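Beta-1,4-mannanase (Aplysia kurodai, PDB 3VUP) probably hydrolyses beta-1,4-mannosidic linkages in mannan in the digestive fluid of the sea hare. Local coordinates at residues I304-F308 with N330-I335; F308-N313 with N337-S343; G20-M26 with A319-V325. All coordinates share one frame; numbering follows the deposited sequence. Where two conformers were deposited one is given.

Contact 1 (I304-F308 with N330-I335). With SO4 (sulfate ion), chain F.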
loop_
_atom_site.group_PDB
_atom_site.type_symbol
_atom_site.label_atom_id
_atom_site.label_comp_id
_atom_site.label_asym_id
_atom_site.label_seq_id
_atom_site.Cartn_x
_atom_site.Cartn_y
_atom_site.Cartn_z
ATOM N N ILE A 304 6.895 9.651 -18.381
ATOM C CA ILE A 304 6.088 8.649 -17.693
ATOM C C ILE A 304 6.075 7.314 -18.469
ATOM O O ILE A 304 6.059 6.243 -17.869
ATOM C CB ILE A 304 4.656 9.165 -17.419
ATOM C CG1 ILE A 304 3.964 8.313 -16.350
ATOM C CG2 ILE A 304 3.851 9.236 -18.703
ATOM C CD1 ILE A 304 4.519 8.518 -14.944
ATOM N N THR A 305 6.120 7.369 -19.797
ATOM C CA THR A 305 6.166 6.134 -20.579
ATOM C C THR A 305 7.475 5.387 -20.323
ATOM O O THR A 305 7.480 4.168 -20.128
ATOM C CB THR A 305 5.946 6.400 -22.086
ATOM O OG1 THR A 305 4.624 6.920 -22.277
ATOM C CG2 THR A 305 6.082 5.123 -22.896
ATOM N N GLN A 306 8.583 6.117 -20.301
ATOM C CA GLN A 306 9.858 5.502 -19.966
ATOM C C GLN A 306 9.813 4.874 -18.581
ATOM O O GLN A 306 10.419 3.821 -18.359
ATOM C CB GLN A 306 11.002 6.508 -20.065
ATOM C CG GLN A 306 11.379 6.804 -21.507
ATOM C CD GLN A 306 12.334 7.967 -21.631
ATOM O OE1 GLN A 306 12.281 8.918 -20.857
ATOM N NE2 GLN A 306 13.218 7.896 -22.608
ATOM N N MET A 307 9.105 5.518 -17.652
ATOM C CA MET A 307 9.037 5.011 -16.285
ATOM C C MET A 307 8.270 3.691 -16.219
ATOM O O MET A 307 8.744 2.732 -15.620
ATOM C CB MET A 307 8.446 6.063 -15.341
ATOM C CG MET A 307 9.297 7.320 -15.260
ATOM S SD MET A 307 8.674 8.561 -14.126
ATOM C CE MET A 307 9.311 7.928 -12.580
ATOM N N PHE A 308 7.089 3.634 -16.832
ATOM C CA PHE A 308 6.328 2.385 -16.843
ATOM C C PHE A 308 7.108 1.258 -17.517
ATOM O O PHE A 308 7.148 0.128 -17.022
ATOM C CB PHE A 308 4.965 2.564 -17.508
ATOM C CG PHE A 308 3.883 3.022 -16.561
ATOM C CD1 PHE A 308 3.163 2.105 -15.803
ATOM C CD2 PHE A 308 3.587 4.367 -16.418
ATOM C CE1 PHE A 308 2.166 2.522 -14.937
ATOM C CE2 PHE A 308 2.593 4.788 -15.555
ATOM C CZ PHE A 308 1.884 3.869 -14.814
ATOM N N ASN A 330 -1.638 12.353 -18.307
ATOM C CA ASN A 330 -0.292 11.972 -18.676
ATOM C C ASN A 330 -0.025 10.504 -18.375
ATOM O O ASN A 330 0.533 9.774 -19.196
ATOM C CB ASN A 330 0.724 12.852 -17.948
ATOM C CG ASN A 330 2.119 12.713 -18.517
ATOM O OD1 ASN A 330 2.304 12.747 -19.734
ATOM N ND2 ASN A 330 3.110 12.532 -17.640
ATOM N N GLN A 331 -0.413 10.065 -17.186
ATOM C CA GLN A 331 -0.018 8.740 -16.731
ATOM C C GLN A 331 -0.654 7.615 -17.537
ATOM O O GLN A 331 -0.034 6.571 -17.741
ATOM C CB GLN A 331 -0.266 8.586 -15.227
ATOM C CG GLN A 331 0.620 9.527 -14.431
ATOM C CD GLN A 331 0.345 9.511 -12.944
ATOM O OE1 GLN A 331 -0.528 8.792 -12.457
ATOM N NE2 GLN A 331 1.105 10.307 -12.210
ATOM N N ARG A 332 -1.873 7.841 -18.016
ATOM C CA ARG A 332 -2.536 6.859 -18.860
ATOM C C ARG A 332 -1.751 6.525 -20.114
ATOM O O ARG A 332 -1.891 5.427 -20.651
ATOM C CB ARG A 332 -3.927 7.327 -19.253
ATOM C CG ARG A 332 -4.952 7.134 -18.166
ATOM C CD ARG A 332 -6.367 7.417 -18.649
ATOM N NE ARG A 332 -6.637 8.836 -18.841
ATOM C CZ ARG A 332 -6.992 9.666 -17.865
ATOM N NH1 ARG A 332 -7.233 10.944 -18.128
ATOM N NH2 ARG A 332 -7.090 9.221 -16.613
ATOM N N LYS A 333 -0.937 7.463 -20.592
ATOM C CA LYS A 333 -0.117 7.168 -21.757
ATOM C C LYS A 333 0.859 6.042 -21.475
ATOM O O LYS A 333 1.097 5.186 -22.326
ATOM C CB LYS A 333 0.723 8.384 -22.140
ATOM C CG LYS A 333 -0.054 9.612 -22.501
ATOM C CD LYS A 333 0.878 10.774 -22.799
ATOM C CE LYS A 333 1.664 10.539 -24.078
ATOM N NZ LYS A 333 2.602 11.657 -24.353
ATOM N N GLY A 334 1.446 6.055 -20.285
ATOM C CA GLY A 334 2.385 5.012 -19.923
ATOM C C GLY A 334 1.708 3.678 -19.696
ATOM O O GLY A 334 2.206 2.638 -20.120
ATOM N N ILE A 335 0.569 3.713 -19.012
ATOM C CA ILE A 335 -0.247 2.527 -18.804
ATOM C C ILE A 335 -0.640 1.900 -20.149
ATOM O O ILE A 335 -0.505 0.691 -20.344
ATOM C CB ILE A 335 -1.486 2.892 -17.967
ATOM C CG1 ILE A 335 -1.051 3.286 -16.552
ATOM C CG2 ILE A 335 -2.496 1.758 -17.946
ATOM C CD1 ILE A 335 -2.108 4.026 -15.773
HETATM S S SO4 F . 3.150 13.325 -13.898
HETATM O O1 SO4 F . 2.254 13.347 -12.769
HETATM O O2 SO4 F . 2.953 11.993 -14.320
HETATM O O3 SO4 F . 2.598 14.044 -15.027
HETATM O O4 SO4 F . 4.392 13.969 -13.498
#
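Ile304 and Phe308, one turn apart on the same helix, meet the neighbouring helix, Ile304 at Asn330 and Gln331 and Phe308 at Gly334 and Ile335. The axes come within 7.9 Å at an angle of 40°, close for two helices, because Gly334 has no side chain: its CA lies 4.0 Å from Thr305 CA, and a beta carbon would run into the Phe308 ring. That ring lies over the Gly334–Ile335 peptide, with Ile335 N 4.0 Å above its centre, while Phe308 CZ meets Ile335 CG1 at 3.5 Å. Ile304 turns CG1 away from its own backbone N (chi1 -163°), which lays CG1 against Gln331 CG at 4.0 Å and leaves CG2 beside Asn330, 3.4 Å from Asn330 O. These are the last two helices of the TIM barrel, lying side by side on its outer wall. At the polar end, Asn330 ND2 donates to Glu296 and to O3 of a sulfate, Asn330 ND2 to O3 being 3.1 Å. Gln331, extended beyond CG, grips inward: OE1 bonds Ser321 and NE2 Trp322 O, and Gln331 NE2 also reaches sulfate O2 at 3.3 Å. Arg327 and the backbone N of Gln297 complete the anion site, probably filled from the crystallisation liquor.

Contact 2 (F308-N313 with N337-S343). With SO4 (sulfate ion), chain E.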
loop_
_atom_site.group_PDB
_atom_site.type_symbol
_atom_site.label_atom_id
_atom_site.label_comp_id
_atom_site.label_asym_id
_atom_site.label_seq_id
_atom_site.Cartn_x
_atom_site.Cartn_y
_atom_site.Cartn_z
ATOM N N PHE A 308 7.089 3.634 -16.832
ATOM C CA PHE A 308 6.328 2.385 -16.843
ATOM C C PHE A 308 7.108 1.258 -17.517
ATOM O O PHE A 308 7.148 0.128 -17.022
ATOM C CB PHE A 308 4.965 2.564 -17.508
ATOM C CG PHE A 308 3.883 3.022 -16.561
ATOM C CD1 PHE A 308 3.163 2.105 -15.803
ATOM C CD2 PHE A 308 3.587 4.367 -16.418
ATOM C CE1 PHE A 308 2.166 2.522 -14.937
ATOM C CE2 PHE A 308 2.593 4.788 -15.555
ATOM C CZ PHE A 308 1.884 3.869 -14.814
ATOM N N ASN A 309 7.758 1.563 -18.639
ATOM C CA ASN A 309 8.579 0.566 -19.329
ATOM C C ASN A 309 9.753 0.132 -18.466
ATOM O O ASN A 309 10.087 -1.051 -18.416
ATOM C CB ASN A 309 9.054 1.085 -20.690
ATOM C CG ASN A 309 7.996 0.938 -21.759
ATOM O OD1 ASN A 309 7.933 -0.074 -22.439
ATOM N ND2 ASN A 309 7.141 1.937 -21.894
ATOM N N TYR A 310 10.387 1.089 -17.793
ATOM C CA TYR A 310 11.530 0.764 -16.950
ATOM C C TYR A 310 11.128 -0.262 -15.895
ATOM O O TYR A 310 11.805 -1.270 -15.695
ATOM C CB TYR A 310 12.123 2.014 -16.285
ATOM C CG TYR A 310 13.402 1.681 -15.565
ATOM C CD1 TYR A 310 13.378 1.108 -14.304
ATOM C CD2 TYR A 310 14.637 1.872 -16.171
ATOM C CE1 TYR A 310 14.539 0.743 -13.666
ATOM C CE2 TYR A 310 15.814 1.523 -15.530
ATOM C CZ TYR A 310 15.758 0.952 -14.278
ATOM O OH TYR A 310 16.930 0.602 -13.656
ATOM N N VAL A 311 10.027 -0.004 -15.203
ATOM C CA VAL A 311 9.598 -0.909 -14.151
ATOM C C VAL A 311 9.341 -2.303 -14.728
ATOM O O VAL A 311 9.819 -3.308 -14.196
ATOM C CB VAL A 311 8.345 -0.381 -13.418
ATOM C CG1 VAL A 311 7.881 -1.377 -12.392
ATOM C CG2 VAL A 311 8.627 0.959 -12.756
ATOM N N TYR A 312 8.622 -2.348 -15.843
ATOM C CA TYR A 312 8.281 -3.614 -16.470
ATOM C C TYR A 312 9.530 -4.406 -16.874
ATOM O O TYR A 312 9.569 -5.630 -16.740
ATOM C CB TYR A 312 7.383 -3.374 -17.696
ATOM C CG TYR A 312 6.769 -4.658 -18.205
ATOM C CD1 TYR A 312 5.519 -5.083 -17.755
ATOM C CD2 TYR A 312 7.453 -5.469 -19.104
ATOM C CE1 TYR A 312 4.972 -6.276 -18.191
ATOM C CE2 TYR A 312 6.912 -6.654 -19.540
ATOM C CZ TYR A 312 5.676 -7.057 -19.079
ATOM O OH TYR A 312 5.143 -8.254 -19.510
ATOM N N ASN A 313 10.537 -3.688 -17.368
ATOM C CA ASN A 313 11.740 -4.286 -17.942
ATOM C C ASN A 313 12.838 -4.608 -16.937
ATOM O O ASN A 313 13.871 -5.157 -17.327
ATOM C CB ASN A 313 12.337 -3.372 -19.020
ATOM C CG ASN A 313 11.493 -3.304 -20.271
ATOM O OD1 ASN A 313 10.778 -4.249 -20.610
ATOM N ND2 ASN A 313 11.583 -2.187 -20.976
ATOM N N ASN A 337 0.888 2.265 -23.018
ATOM C CA ASN A 337 2.038 1.826 -23.791
ATOM C C ASN A 337 2.485 0.411 -23.447
ATOM O O ASN A 337 2.921 -0.335 -24.325
ATOM C CB ASN A 337 3.201 2.797 -23.640
ATOM C CG ASN A 337 4.352 2.442 -24.538
ATOM O OD1 ASN A 337 5.331 1.843 -24.106
ATOM N ND2 ASN A 337 4.224 2.777 -25.813
ATOM N N ILE A 338 2.367 0.036 -22.178
ATOM C CA ILE A 338 2.859 -1.271 -21.751
ATOM C C ILE A 338 1.792 -2.359 -21.736
ATOM O O ILE A 338 2.105 -3.499 -21.435
ATOM C CB ILE A 338 3.574 -1.234 -20.364
ATOM C CG1 ILE A 338 2.593 -0.926 -19.232
ATOM C CG2 ILE A 338 4.753 -0.264 -20.372
ATOM C CD1 ILE A 338 3.146 -1.275 -17.852
ATOM N N LYS A 339 0.548 -2.024 -22.084
ATOM C CA LYS A 339 -0.572 -2.921 -21.792
ATOM C C LYS A 339 -0.499 -4.270 -22.499
ATOM O O LYS A 339 -1.083 -5.244 -22.029
ATOM C CB LYS A 339 -1.922 -2.249 -22.053
ATOM C CG LYS A 339 -2.313 -2.142 -23.507
ATOM C CD LYS A 339 -3.642 -1.415 -23.606
ATOM C CE LYS A 339 -4.119 -1.325 -25.035
ATOM N NZ LYS A 339 -5.383 -0.551 -25.165
ATOM N N ASP A 340 0.219 -4.316 -23.621
ATOM C CA ASP A 340 0.309 -5.522 -24.428
ATOM C C ASP A 340 1.619 -6.291 -24.222
ATOM O O ASP A 340 1.874 -7.259 -24.937
ATOM C CB ASP A 340 0.111 -5.189 -25.916
ATOM C CG ASP A 340 1.141 -4.193 -26.445
ATOM O OD1 ASP A 340 1.913 -3.625 -25.633
ATOM O OD2 ASP A 340 1.178 -3.973 -27.677
ATOM N N LYS A 341 2.433 -5.881 -23.252
ATOM C CA LYS A 341 3.669 -6.599 -22.965
ATOM C C LYS A 341 3.382 -7.884 -22.211
ATOM O O LYS A 341 2.482 -7.931 -21.367
ATOM C CB LYS A 341 4.630 -5.731 -22.159
ATOM C CG LYS A 341 5.020 -4.462 -22.864
ATOM C CD LYS A 341 6.135 -3.678 -22.177
ATOM C CE LYS A 341 7.490 -4.355 -22.308
ATOM N NZ LYS A 341 7.938 -4.423 -23.724
ATOM N N THR A 342 4.151 -8.929 -22.497
ATOM C CA THR A 342 3.863 -10.225 -21.900
ATOM C C THR A 342 5.065 -10.924 -21.260
ATOM O O THR A 342 4.879 -11.867 -20.498
ATOM C CB THR A 342 3.193 -11.178 -22.917
ATOM O OG1 THR A 342 4.020 -11.277 -24.079
ATOM C CG2 THR A 342 1.807 -10.665 -23.318
ATOM N N SER A 343 6.285 -10.459 -21.530
ATOM C CA SER A 343 7.485 -11.165 -21.078
ATOM C C SER A 343 7.714 -11.163 -19.564
ATOM O O SER A 343 8.413 -12.032 -19.039
ATOM C CB SER A 343 8.728 -10.626 -21.779
ATOM O OG SER A 343 9.024 -9.306 -21.364
HETATM S S SO4 E . 7.460 -7.899 -24.387
HETATM O O1 SO4 E . 8.285 -7.519 -23.242
HETATM O O2 SO4 E . 6.527 -8.959 -24.013
HETATM O O3 SO4 E . 6.746 -6.728 -24.878
HETATM O O4 SO4 E . 8.359 -8.390 -25.434
#
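The end of helix 304-313 faces the end of helix 324-338 and the type I turn from Ile338 to Lys341 that follows it, with Asn309 CA 6.5 Å from Ile338 CA and the backbones farther apart at Asn313 and Ser343. One side-chain hydrogen bond spans the first gap: Asn309 ND2 gives a nearly straight bond of 2.9 Å to Asn337 OD1, the acceptor lying in the donor's amide plane while the two amides are turned 60° apart. The same ND2 also bonds Thr305 O, one turn back, so both partners help to fix the rotation of the amide. Beside this bond Ile338 sends CG2 against the Asn309 amide and CD1 to Phe308 CD1, at 4.0 Å, a branched residue whose two methyl ends can touch both the amide and the ring. Here the eighth and last helix of the TIM barrel gives way to the C-terminal tail, which runs past the end of helix 304-313. Tyr312 carries this second half. With CG anti to the backbone N (chi1 -168°), its ring turns one face to Lys341, whose CB sits 3.9 Å from the ring centroid in a CH-pi contact. The hydroxyl reaches Asn344 N and Gly345 O in the tail. A leucine in its place would probably leave those two backbone groups without their mate and deprive the Lys341 chain of its flat support. In the conformer given, Lys341 bends at chi3 and chi4, and its NZ meets O3 of a sulfate, probably from the crystallisation liquor, at 2.8 Å. Thr342 N and Ser343 N share sulfate O2, and Ser343 OG gives a bond of 2.7 Å to sulfate O1.

Contact 3 (G20-M26 with A319-V325)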
loop_
_atom_site.group_PDB
_atom_site.type_symbol
_atom_site.label_atom_id
_atom_site.label_comp_id
_atom_site.label_asym_id
_atom_site.label_seq_id
_atom_site.Cartn_x
_atom_site.Cartn_y
_atom_site.Cartn_z
ATOM N N GLY A 20 -1.079 0.138 -13.178
ATOM C CA GLY A 20 -2.165 1.063 -12.956
ATOM C C GLY A 20 -1.685 2.269 -12.197
ATOM O O GLY A 20 -0.628 2.838 -12.493
ATOM N N GLY A 21 -2.457 2.669 -11.199
ATOM C CA GLY A 21 -2.109 3.860 -10.466
ATOM C C GLY A 21 -2.798 3.981 -9.130
ATOM O O GLY A 21 -3.620 3.145 -8.738
ATOM N N ASN A 22 -2.423 5.046 -8.433
ATOM C CA ASN A 22 -3.038 5.460 -7.185
ATOM C C ASN A 22 -4.113 6.482 -7.490
ATOM O O ASN A 22 -3.808 7.513 -8.096
ATOM C CB ASN A 22 -1.999 6.155 -6.307
ATOM C CG ASN A 22 -0.953 5.216 -5.764
ATOM O OD1 ASN A 22 -1.052 4.781 -4.625
ATOM N ND2 ASN A 22 0.082 4.931 -6.560
ATOM N N LEU A 23 -5.343 6.219 -7.062
ATOM C CA LEU A 23 -6.441 7.152 -7.282
ATOM C C LEU A 23 -6.078 8.620 -6.963
ATOM O O LEU A 23 -6.219 9.470 -7.834
ATOM C CB LEU A 23 -7.693 6.682 -6.535
ATOM C CG LEU A 23 -8.947 7.528 -6.721
ATOM C CD1 LEU A 23 -9.433 7.432 -8.159
ATOM C CD2 LEU A 23 -10.025 7.081 -5.749
ATOM N N PRO A 24 -5.591 8.925 -5.740
ATOM C CA PRO A 24 -5.393 8.062 -4.568
ATOM C C PRO A 24 -6.563 8.142 -3.591
ATOM O O PRO A 24 -6.625 7.362 -2.641
ATOM C CB PRO A 24 -4.129 8.634 -3.928
ATOM C CG PRO A 24 -3.974 10.020 -4.473
ATOM C CD PRO A 24 -5.052 10.275 -5.488
ATOM N N TRP A 25 -7.460 9.091 -3.845
ATOM C CA TRP A 25 -8.662 9.341 -3.065
ATOM C C TRP A 25 -9.507 10.252 -3.938
ATOM O O TRP A 25 -9.033 10.762 -4.956
ATOM C CB TRP A 25 -8.333 10.047 -1.734
ATOM C CG TRP A 25 -7.442 11.229 -1.894
ATOM C CD1 TRP A 25 -7.773 12.453 -2.413
ATOM C CD2 TRP A 25 -6.050 11.287 -1.581
ATOM N NE1 TRP A 25 -6.668 13.270 -2.434
ATOM C CE2 TRP A 25 -5.597 12.580 -1.925
ATOM C CE3 TRP A 25 -5.140 10.376 -1.034
ATOM C CZ2 TRP A 25 -4.273 12.982 -1.738
ATOM C CZ3 TRP A 25 -3.823 10.776 -0.853
ATOM C CH2 TRP A 25 -3.403 12.067 -1.209
ATOM N N MET A 26 -10.750 10.470 -3.533
ATOM C CA MET A 26 -11.569 11.493 -4.165
ATOM C C MET A 26 -11.699 12.674 -3.205
ATOM O O MET A 26 -11.223 13.775 -3.497
ATOM C CB MET A 26 -12.927 10.941 -4.586
ATOM C CG MET A 26 -13.755 11.932 -5.407
ATOM S SD MET A 26 -12.923 12.615 -6.856
ATOM C CE MET A 26 -12.524 11.105 -7.744
ATOM N N ALA A 319 3.615 -1.682 -11.377
ATOM C CA ALA A 319 3.901 -0.259 -11.492
ATOM C C ALA A 319 2.600 0.493 -11.289
ATOM O O ALA A 319 1.658 0.336 -12.075
ATOM C CB ALA A 319 4.457 0.062 -12.878
ATOM N N TRP A 320 2.555 1.306 -10.233
ATOM C CA TRP A 320 1.400 2.158 -9.952
ATOM C C TRP A 320 1.871 3.606 -9.875
ATOM O O TRP A 320 2.602 3.982 -8.946
ATOM C CB TRP A 320 0.717 1.792 -8.625
ATOM C CG TRP A 320 0.290 0.363 -8.488
ATOM C CD1 TRP A 320 -0.103 -0.479 -9.475
ATOM C CD2 TRP A 320 0.213 -0.388 -7.271
ATOM N NE1 TRP A 320 -0.417 -1.713 -8.952
ATOM C CE2 TRP A 320 -0.236 -1.679 -7.598
ATOM C CE3 TRP A 320 0.474 -0.086 -5.939
ATOM C CZ2 TRP A 320 -0.424 -2.669 -6.634
ATOM C CZ3 TRP A 320 0.294 -1.070 -4.987
ATOM C CH2 TRP A 320 -0.154 -2.343 -5.335
ATOM N N SER A 321 1.460 4.423 -10.841
ATOM C CA SER A 321 1.827 5.835 -10.824
ATOM C C SER A 321 1.006 6.609 -9.779
ATOM O O SER A 321 -0.031 6.129 -9.292
ATOM C CB SER A 321 1.674 6.444 -12.217
ATOM O OG SER A 321 0.370 6.233 -12.723
ATOM N N TRP A 322 1.477 7.805 -9.434
ATOM C CA TRP A 322 0.890 8.594 -8.353
ATOM C C TRP A 322 -0.107 9.669 -8.806
ATOM O O TRP A 322 0.246 10.582 -9.549
ATOM C CB TRP A 322 2.008 9.254 -7.523
ATOM C CG TRP A 322 1.443 10.147 -6.468
ATOM C CD1 TRP A 322 1.515 11.510 -6.425
ATOM C CD2 TRP A 322 0.647 9.749 -5.340
ATOM N NE1 TRP A 322 0.824 11.984 -5.332
ATOM C CE2 TRP A 322 0.287 10.926 -4.648
ATOM C CE3 TRP A 322 0.222 8.512 -4.839
ATOM C CZ2 TRP A 322 -0.484 10.906 -3.482
ATOM C CZ3 TRP A 322 -0.550 8.493 -3.677
ATOM C CH2 TRP A 322 -0.895 9.686 -3.014
ATOM N N HIS A 323 -1.342 9.540 -8.318
ATOM C CA HIS A 323 -2.404 10.550 -8.398
ATOM C C HIS A 323 -3.088 10.596 -9.760
ATOM O O HIS A 323 -2.965 11.557 -10.521
ATOM C CB HIS A 323 -1.946 11.939 -7.947
ATOM C CG HIS A 323 -3.022 12.702 -7.252
ATOM N ND1 HIS A 323 -4.258 12.939 -7.823
ATOM C CD2 HIS A 323 -3.066 13.230 -6.007
ATOM C CE1 HIS A 323 -5.005 13.597 -6.954
ATOM N NE2 HIS A 323 -4.305 13.794 -5.851
ATOM N N LEU A 324 -3.849 9.551 -10.055
ATOM C CA LEU A 324 -4.573 9.485 -11.317
ATOM C C LEU A 324 -5.589 10.607 -11.447
ATOM O O LEU A 324 -5.816 11.097 -12.545
ATOM C CB LEU A 324 -5.279 8.145 -11.472
ATOM C CG LEU A 324 -4.369 6.929 -11.650
ATOM C CD1 LEU A 324 -5.190 5.662 -11.562
ATOM C CD2 LEU A 324 -3.610 7.001 -12.974
ATOM N N VAL A 325 -6.222 11.008 -10.352
ATOM C CA VAL A 325 -7.227 12.060 -10.454
ATOM C C VAL A 325 -6.638 13.336 -11.048
ATOM O O VAL A 325 -7.243 13.950 -11.925
ATOM C CB VAL A 325 -7.901 12.330 -9.095
ATOM C CG1 VAL A 325 -8.675 13.630 -9.115
ATOM C CG2 VAL A 325 -8.816 11.173 -8.735
#
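Backbone hydrogen bonds join Gly20-Asn22 to Ala319-Ser321 as parallel strands: Gly20 N to Ala319 O, Ser321 N to Gly20 O, and Asn22 N to Ser321 O at 2.8 Å. Beyond the strands the next helix also bonds across, Leu324 N to Asn22 O at 2.8 Å and Val325 N to Leu23 O. Ser321 O takes a second donor, Asn22 ND2 at 3.0 Å, which approaches from above the carbonyl plane; the same amide joins Arg60 through OD1 and Gly292 through ND2, so a group both donor and acceptor suits a side chain bonding three other strands. Gly21 suits its place because a beta carbon would run into Leu324 CG; Leu324 CD1 lies 3.7 Å from Gly21 CA. The aromatic contacts gather round Pro24, which follows a cis peptide. Its CD stands 3.4 Å from the centroid of the His323 ring, almost on the ring normal, and its CG lies over a face of Trp322. Trp25 presents its face to the edges of both rings, the Trp322 plane turned 73° from its own. Tris bound beside Trp322 suggests that this rim borders a pocket, probably the mannan-binding cleft. Among the aliphatic side chains, Val325 CG2 touches Leu23 CD1 and Met26 CE. The pairing seals the barrel between its first and eighth strands; strand 58-65 continues the sheet beyond Gly21, and helices 36-53 and 304-313 pack outside it.

Overall arrangement
From the N terminus, strand 18-22 begins the barrel, and contact 3 joins it to strand 318-322 almost three hundred residues later, closing the sheet into a ring. Contacts 1 and 2 span much shorter loops: both start on helix 304-313, pass through strand 318-322 and return on helix 324-338, contact 2 going on into the tail beyond it. All three cross one another along the chain, none nesting within another. Contacts 1 and 2 share Phe308, whose ring also packs on Gly20 and Ser321 of contact 3, and the Gln331 amide ties contact 1 to contact 3. Together they join the last two helices to the barrel's seam, and the tail to helix 304-313.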